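Local coordinates for glycoside hydrolase family 81 (Clostridium thermocellum, PDB 6FOP), which probably hydrolyses beta-1,3-glucans such as laminarin as a family 81 glycoside hydrolase of the cellulosome, here in a mutant form, at residues Ala34-Asn38 and Arg463-Asn469; Leu586-Pro592 and Leu661-Ser665. All blocks are in the same frame, centred on the assembly; numbering follows the deposited sequence.

From the N terminus, the chain passes strand 8-11 and enters the loop that holds Ala34-Asn38. It then builds the large antiparallel sheets of its first part and the first helices of the family 81 C-terminal region before Arg463-Asn469 closes contact 1, with 424 residues between the two segments. Contact 1 thus ties an early loop to the loop between helix 440-455 and strand 470-471, beside a calcium ion. Contact 2 opens only afterwards: Leu586-Pro592 leads into helix 592-606, and a largely helical excursion of 68 residues returns to Leu661-Ser665 at the edge of the C-terminal sheet. The two loops neither nest nor cross, and they lie about 33 Å apart, centre to centre.

Contact 1 (Ala34-Asn38 and Arg463-Asn469); sequences AVPTN and RFPFLRN. With CA (calcium ion), chain B.
Thr37 OG1 is gripped from two sides of the contact: Arg468 NH1 donates to it at 2.9 Å, nearly straight at 164°, while the hydroxyl itself donates to Asn38 OD1 at 2.7 Å. The threonine oxygen lies at the edge of the guanidinium, nearly in its plane. Arg468 sends CG anti to its backbone N (chi1 -172°) and bends at chi3, which brings NH1 back to the threonine. One face of its guanidinium is met near the rim by Pro465 CG. Water 1 accepts from Arg468 NH1 and lies within hydrogen-bonding distance of Val35 O, to which it can donate, a possible second link between the loops. The Asn38 amide stands almost perpendicular to the guanidinium, 81° between planes, with OD1 3.3 Å from Arg468 CD. Toward the N-terminal ends of both segments, Ala34 CB rests 3.5 Å from Pro465 N, and Pro465 CB packs 3.7 Å from Pro36 CA.

The 463-469 loop binds a calcium ion through main-chain carbonyls. Leu467 O at 2.3 Å and Arg468 O at 2.5 Å bind the ion directly, Phe470 O completes the protein ligands, and four waters fill the other positions. The 34-38 loop joins through the second shell, Thr37 O and Asn38 O each accepting from a metal-bound water. Arg468 NH2 also forms a salt bridge with Asp453 of helix 440-455. That helix touches Phe464 and Asn469 as well, while Leu467 packs on helix 514-534 and on Trp232 of strand 223-235.

Contact 2 (Leu586-Pro592 and Leu661-Ser665); sequences LYLGKDP and LPDFS
The end of a 3-10 segment, Leu586-Leu588, with Gly589 N bonded to Leu586 O and Lys590 N to Tyr587 O, faces the short edge strand 661-662 and the turn after it, without a hydrogen bond across. The motif on the second side is an Asx turn: Asp663 OD1 accepts from Ser665 N at 3.0 Å and also from Ser665 OG. Asp663 OD2 is bound by Arg682 and Asn677 of the C-terminal sheet, so the turn is tied to its neighbouring strands. Phe664, just inside this turn, has more of its surface buried against the facing segment than any other residue here. Its CG lies anti to the carbonyl carbon (chi1 -64°), and the ring packs against Lys590, with CE2 3.5 Å from Lys590 CA. The lysine chain crosses the phenyl at about a right angle, while His303 meets that ring edge-to-face. Two apolar pairs extend the seam: Leu586 CB with Pro662 CB at 4.0 Å, and Pro592 CB, at the start of helix 592-606, with Leu661 CD1 at 4.2 Å. Leu586 O approaches the ring edge, 3.3 Å from Phe664 CZ, and Lys590 CG makes a CH-pi contact 4.0 Å from the Phe664 centroid, 10° off the normal.

Contact 1 (Ala34-Asn38 and Arg463-Asn469)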
loop_
_atom_site.group_PDB
_atom_site.type_symbol
_atom_site.label_atom_id
_atom_site.label_comp_id
_atom_site.label_asym_id
_atom_site.label_seq_id
_atom_site.Cartn_x
_atom_site.Cartn_y
_atom_site.Cartn_z
ATOM N N ALA A 34 4.138 -2.326 -19.679
ATOM C CA ALA A 34 3.748 -3.234 -18.619
ATOM C C ALA A 34 2.388 -2.853 -18.024
ATOM O O ALA A 34 2.082 -1.664 -17.849
ATOM C CB ALA A 34 4.815 -3.281 -17.558
ATOM N N VAL A 35 1.608 -3.866 -17.705
ATOM C CA VAL A 35 0.212 -3.709 -17.289
ATOM C C VAL A 35 0.121 -3.531 -15.778
ATOM O O VAL A 35 0.592 -4.380 -15.033
ATOM C CB VAL A 35 -0.584 -4.952 -17.728
ATOM C CG1 VAL A 35 -2.026 -4.850 -17.284
ATOM C CG2 VAL A 35 -0.470 -5.138 -19.241
ATOM N N PRO A 36 -0.487 -2.430 -15.296
ATOM C CA PRO A 36 -0.674 -2.299 -13.849
ATOM C C PRO A 36 -1.461 -3.463 -13.252
ATOM O O PRO A 36 -2.427 -3.948 -13.862
ATOM C CB PRO A 36 -1.457 -0.983 -13.709
ATOM C CG PRO A 36 -1.051 -0.226 -14.938
ATOM C CD PRO A 36 -0.974 -1.246 -16.013
ATOM N N THR A 37 -1.039 -3.902 -12.065
ATOM C CA THR A 37 -1.720 -4.951 -11.293
ATOM C C THR A 37 -1.781 -4.532 -9.826
ATOM O O THR A 37 -1.304 -3.450 -9.445
ATOM C CB THR A 37 -0.947 -6.286 -11.405
ATOM O OG1 THR A 37 0.327 -6.178 -10.758
ATOM C CG2 THR A 37 -0.718 -6.677 -12.851
ATOM N N ASN A 38 -2.363 -5.383 -8.993
ATOM C CA ASN A 38 -2.323 -5.172 -7.555
ATOM C C ASN A 38 -2.961 -3.867 -7.145
ATOM O O ASN A 38 -2.443 -3.129 -6.320
ATOM C CB ASN A 38 -0.901 -5.276 -6.958
ATOM C CG ASN A 38 -0.294 -6.634 -7.184
ATOM O OD1 ASN A 38 0.359 -6.883 -8.198
ATOM N ND2 ASN A 38 -0.468 -7.527 -6.200
ATOM N N ARG A 463 9.102 -1.541 -18.759
ATOM C CA ARG A 463 9.235 -2.959 -18.418
ATOM C C ARG A 463 8.394 -3.353 -17.209
ATOM O O ARG A 463 8.066 -4.520 -17.044
ATOM C CB ARG A 463 10.700 -3.292 -18.116
ATOM C CG ARG A 463 11.639 -3.098 -19.297
ATOM C CD ARG A 463 13.100 -3.276 -18.893
ATOM N NE ARG A 463 13.466 -2.283 -17.877
ATOM C CZ ARG A 463 14.597 -2.265 -17.181
ATOM N NH1 ARG A 463 15.535 -3.185 -17.386
ATOM N NH2 ARG A 463 14.777 -1.318 -16.274
ATOM N N PHE A 464 8.073 -2.375 -16.363
ATOM C CA PHE A 464 7.312 -2.590 -15.133
ATOM C C PHE A 464 6.326 -1.446 -14.995
ATOM O O PHE A 464 6.653 -0.325 -15.359
ATOM C CB PHE A 464 8.243 -2.610 -13.901
ATOM C CG PHE A 464 9.337 -3.652 -13.986
ATOM C CD1 PHE A 464 9.072 -4.973 -13.704
ATOM C CD2 PHE A 464 10.598 -3.308 -14.444
ATOM C CE1 PHE A 464 10.052 -5.931 -13.824
ATOM C CE2 PHE A 464 11.586 -4.263 -14.570
ATOM C CZ PHE A 464 11.314 -5.575 -14.256
ATOM N N PRO A 465 5.138 -1.717 -14.431
ATOM C CA PRO A 465 4.176 -0.645 -14.281
ATOM C C PRO A 465 4.585 0.296 -13.145
ATOM O O PRO A 465 5.439 -0.058 -12.309
ATOM C CB PRO A 465 2.886 -1.389 -13.972
ATOM C CG PRO A 465 3.337 -2.592 -13.200
ATOM C CD PRO A 465 4.677 -2.964 -13.799
ATOM N N PHE A 466 4.005 1.478 -13.101
ATOM C CA PHE A 466 4.317 2.473 -12.080
ATOM C C PHE A 466 3.773 2.029 -10.730
ATOM O O PHE A 466 2.584 1.751 -10.603
ATOM C CB PHE A 466 3.712 3.816 -12.472
ATOM C CG PHE A 466 4.068 4.949 -11.556
ATOM C CD1 PHE A 466 5.342 5.492 -11.558
ATOM C CD2 PHE A 466 3.106 5.534 -10.761
ATOM C CE1 PHE A 466 5.636 6.544 -10.726
ATOM C CE2 PHE A 466 3.400 6.600 -9.937
ATOM C CZ PHE A 466 4.667 7.101 -9.931
ATOM N N LEU A 467 4.644 1.926 -9.733
ATOM C CA LEU A 467 4.253 1.621 -8.349
ATOM C C LEU A 467 3.264 0.477 -8.227
ATOM O O LEU A 467 2.109 0.655 -7.772
ATOM C CB LEU A 467 3.725 2.884 -7.651
ATOM C CG LEU A 467 4.637 4.090 -7.507
ATOM C CD1 LEU A 467 3.924 5.189 -6.735
ATOM C CD2 LEU A 467 5.976 3.722 -6.845
ATOM N N ARG A 468 3.712 -0.716 -8.591
ATOM C CA ARG A 468 2.809 -1.858 -8.603
ATOM C C ARG A 468 1.989 -2.026 -7.339
ATOM O O ARG A 468 0.763 -1.803 -7.332
ATOM C CB ARG A 468 3.522 -3.171 -8.944
ATOM C CG ARG A 468 2.570 -4.340 -9.144
ATOM C CD ARG A 468 3.255 -5.692 -9.165
ATOM N NE ARG A 468 4.320 -5.728 -10.156
ATOM C CZ ARG A 468 4.150 -5.930 -11.464
ATOM N NH1 ARG A 468 2.935 -6.132 -11.998
ATOM N NH2 ARG A 468 5.198 -5.890 -12.270
ATOM N N ASN A 469 2.624 -2.431 -6.230
ATOM C CA ASN A 469 1.817 -2.789 -5.064
ATOM C C ASN A 469 1.206 -1.610 -4.306
ATOM O O ASN A 469 0.127 -1.755 -3.708
ATOM C CB ASN A 469 2.581 -3.704 -4.137
ATOM C CG ASN A 469 2.840 -5.040 -4.785
ATOM O OD1 ASN A 469 3.883 -5.205 -5.441
ATOM N ND2 ASN A 469 1.919 -5.970 -4.665
HETATM CA CA CA B . -0.195 0.486 -7.504
HETATM O O HOH W 1 2.513 -6.279 -14.751
HETATM O O HOH W 2 -0.985 -0.714 -9.401
HETATM O O HOH W 3 -1.561 -0.671 -5.868
HETATM O O HOH W 4 2.540 -8.360 -6.601
HETATM O O HOH W 5 0.236 2.219 -9.092
HETATM O O HOH W 6 -2.351 1.614 -7.551
#

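Contact 2 (Leu586-Pro592 and Leu661-Ser665)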
loop_
_atom_site.group_PDB
_atom_site.type_symbol
_atom_site.label_atom_id
_atom_site.label_comp_id
_atom_site.label_asym_id
_atom_site.label_seq_id
_atom_site.Cartn_x
_atom_site.Cartn_y
_atom_site.Cartn_z
ATOM N N LEU A 586 9.514 1.136 14.683
ATOM C CA LEU A 586 9.159 1.940 15.826
ATOM C C LEU A 586 7.817 2.652 15.659
ATOM O O LEU A 586 7.190 3.016 16.653
ATOM C CB LEU A 586 10.262 2.930 16.171
ATOM C CG LEU A 586 11.615 2.301 16.597
ATOM C CD1 LEU A 586 12.707 3.355 16.701
ATOM C CD2 LEU A 586 11.488 1.523 17.903
ATOM N N TYR A 587 7.372 2.838 14.405
ATOM C CA TYR A 587 6.061 3.423 14.150
ATOM C C TYR A 587 4.948 2.709 14.864
ATOM O O TYR A 587 3.928 3.324 15.153
ATOM C CB TYR A 587 5.740 3.472 12.637
ATOM C CG TYR A 587 5.423 2.132 12.029
ATOM C CD1 TYR A 587 4.106 1.640 12.006
ATOM C CD2 TYR A 587 6.430 1.296 11.565
ATOM C CE1 TYR A 587 3.827 0.381 11.511
ATOM C CE2 TYR A 587 6.167 0.041 11.085
ATOM C CZ TYR A 587 4.853 -0.431 11.052
ATOM O OH TYR A 587 4.585 -1.687 10.569
ATOM N N LEU A 588 5.124 1.419 15.150
ATOM C CA LEU A 588 4.081 0.684 15.856
ATOM C C LEU A 588 3.738 1.306 17.204
ATOM O O LEU A 588 2.621 1.157 17.698
ATOM C CB LEU A 588 4.537 -0.758 16.085
ATOM C CG LEU A 588 4.646 -1.642 14.847
ATOM C CD1 LEU A 588 5.310 -2.965 15.182
ATOM C CD2 LEU A 588 3.251 -1.865 14.238
ATOM N N GLY A 589 4.726 1.970 17.790
ATOM C CA GLY A 589 4.618 2.595 19.093
ATOM C C GLY A 589 4.317 4.076 19.106
ATOM O O GLY A 589 4.502 4.727 20.130
ATOM N N LYS A 590 3.796 4.624 17.998
ATOM C CA LYS A 590 3.388 6.047 17.994
ATOM C C LYS A 590 2.562 6.440 19.203
ATOM O O LYS A 590 2.747 7.514 19.776
ATOM C CB LYS A 590 2.605 6.366 16.722
ATOM C CG LYS A 590 3.462 6.633 15.518
ATOM C CD LYS A 590 2.542 7.206 14.439
ATOM C CE LYS A 590 3.259 7.469 13.142
ATOM N NZ LYS A 590 4.038 8.738 13.158
ATOM N N ASP A 591 1.617 5.593 19.580
ATOM C CA ASP A 591 0.811 5.827 20.790
ATOM C C ASP A 591 1.048 4.645 21.724
ATOM O O ASP A 591 0.491 3.557 21.513
ATOM C CB ASP A 591 -0.674 5.953 20.458
ATOM C CG ASP A 591 -1.522 6.308 21.662
ATOM O OD1 ASP A 591 -1.024 6.264 22.807
ATOM O OD2 ASP A 591 -2.723 6.630 21.454
ATOM N N PRO A 592 1.867 4.838 22.764
ATOM C CA PRO A 592 2.094 3.716 23.709
ATOM C C PRO A 592 0.817 3.211 24.384
ATOM O O PRO A 592 0.749 2.033 24.698
ATOM C CB PRO A 592 3.047 4.277 24.740
ATOM C CG PRO A 592 3.524 5.545 24.231
ATOM C CD PRO A 592 2.715 6.002 23.070
ATOM N N LEU A 661 11.309 4.530 25.088
ATOM C CA LEU A 661 10.364 4.393 24.011
ATOM C C LEU A 661 10.660 5.390 22.891
ATOM O O LEU A 661 11.193 6.482 23.138
ATOM C CB LEU A 661 8.952 4.619 24.554
ATOM C CG LEU A 661 8.515 3.732 25.736
ATOM C CD1 LEU A 661 7.052 3.972 26.069
ATOM C CD2 LEU A 661 8.752 2.257 25.399
ATOM N N PRO A 662 10.258 5.067 21.662
ATOM C CA PRO A 662 10.478 6.037 20.586
ATOM C C PRO A 662 9.756 7.370 20.852
ATOM O O PRO A 662 8.607 7.384 21.265
ATOM C CB PRO A 662 9.913 5.350 19.344
ATOM C CG PRO A 662 8.957 4.337 19.886
ATOM C CD PRO A 662 9.595 3.847 21.176
ATOM N N ASP A 663 10.424 8.454 20.538
ATOM C CA ASP A 663 9.917 9.800 20.784
ATOM C C ASP A 663 9.689 10.461 19.429
ATOM O O ASP A 663 10.641 10.819 18.731
ATOM C CB ASP A 663 10.924 10.594 21.610
ATOM C CG ASP A 663 10.379 11.927 22.108
ATOM O OD1 ASP A 663 9.490 12.490 21.440
ATOM O OD2 ASP A 663 10.850 12.412 23.159
ATOM N N PHE A 664 8.420 10.611 19.075
ATOM C CA PHE A 664 8.016 11.156 17.782
ATOM C C PHE A 664 7.885 12.674 17.767
ATOM O O PHE A 664 7.457 13.243 16.778
ATOM C CB PHE A 664 6.710 10.493 17.371
ATOM C CG PHE A 664 6.864 9.028 17.147
ATOM C CD1 PHE A 664 7.404 8.559 15.957
ATOM C CD2 PHE A 664 6.611 8.125 18.171
ATOM C CE1 PHE A 664 7.583 7.199 15.746
ATOM C CE2 PHE A 664 6.797 6.792 17.962
ATOM C CZ PHE A 664 7.280 6.329 16.760
ATOM N N SER A 665 8.264 13.345 18.851
ATOM C CA SER A 665 8.137 14.794 18.932
ATOM C C SER A 665 9.408 15.531 18.480
ATOM O O SER A 665 9.462 16.763 18.562
ATOM C CB SER A 665 7.766 15.218 20.347
ATOM O OG SER A 665 8.846 15.068 21.227
#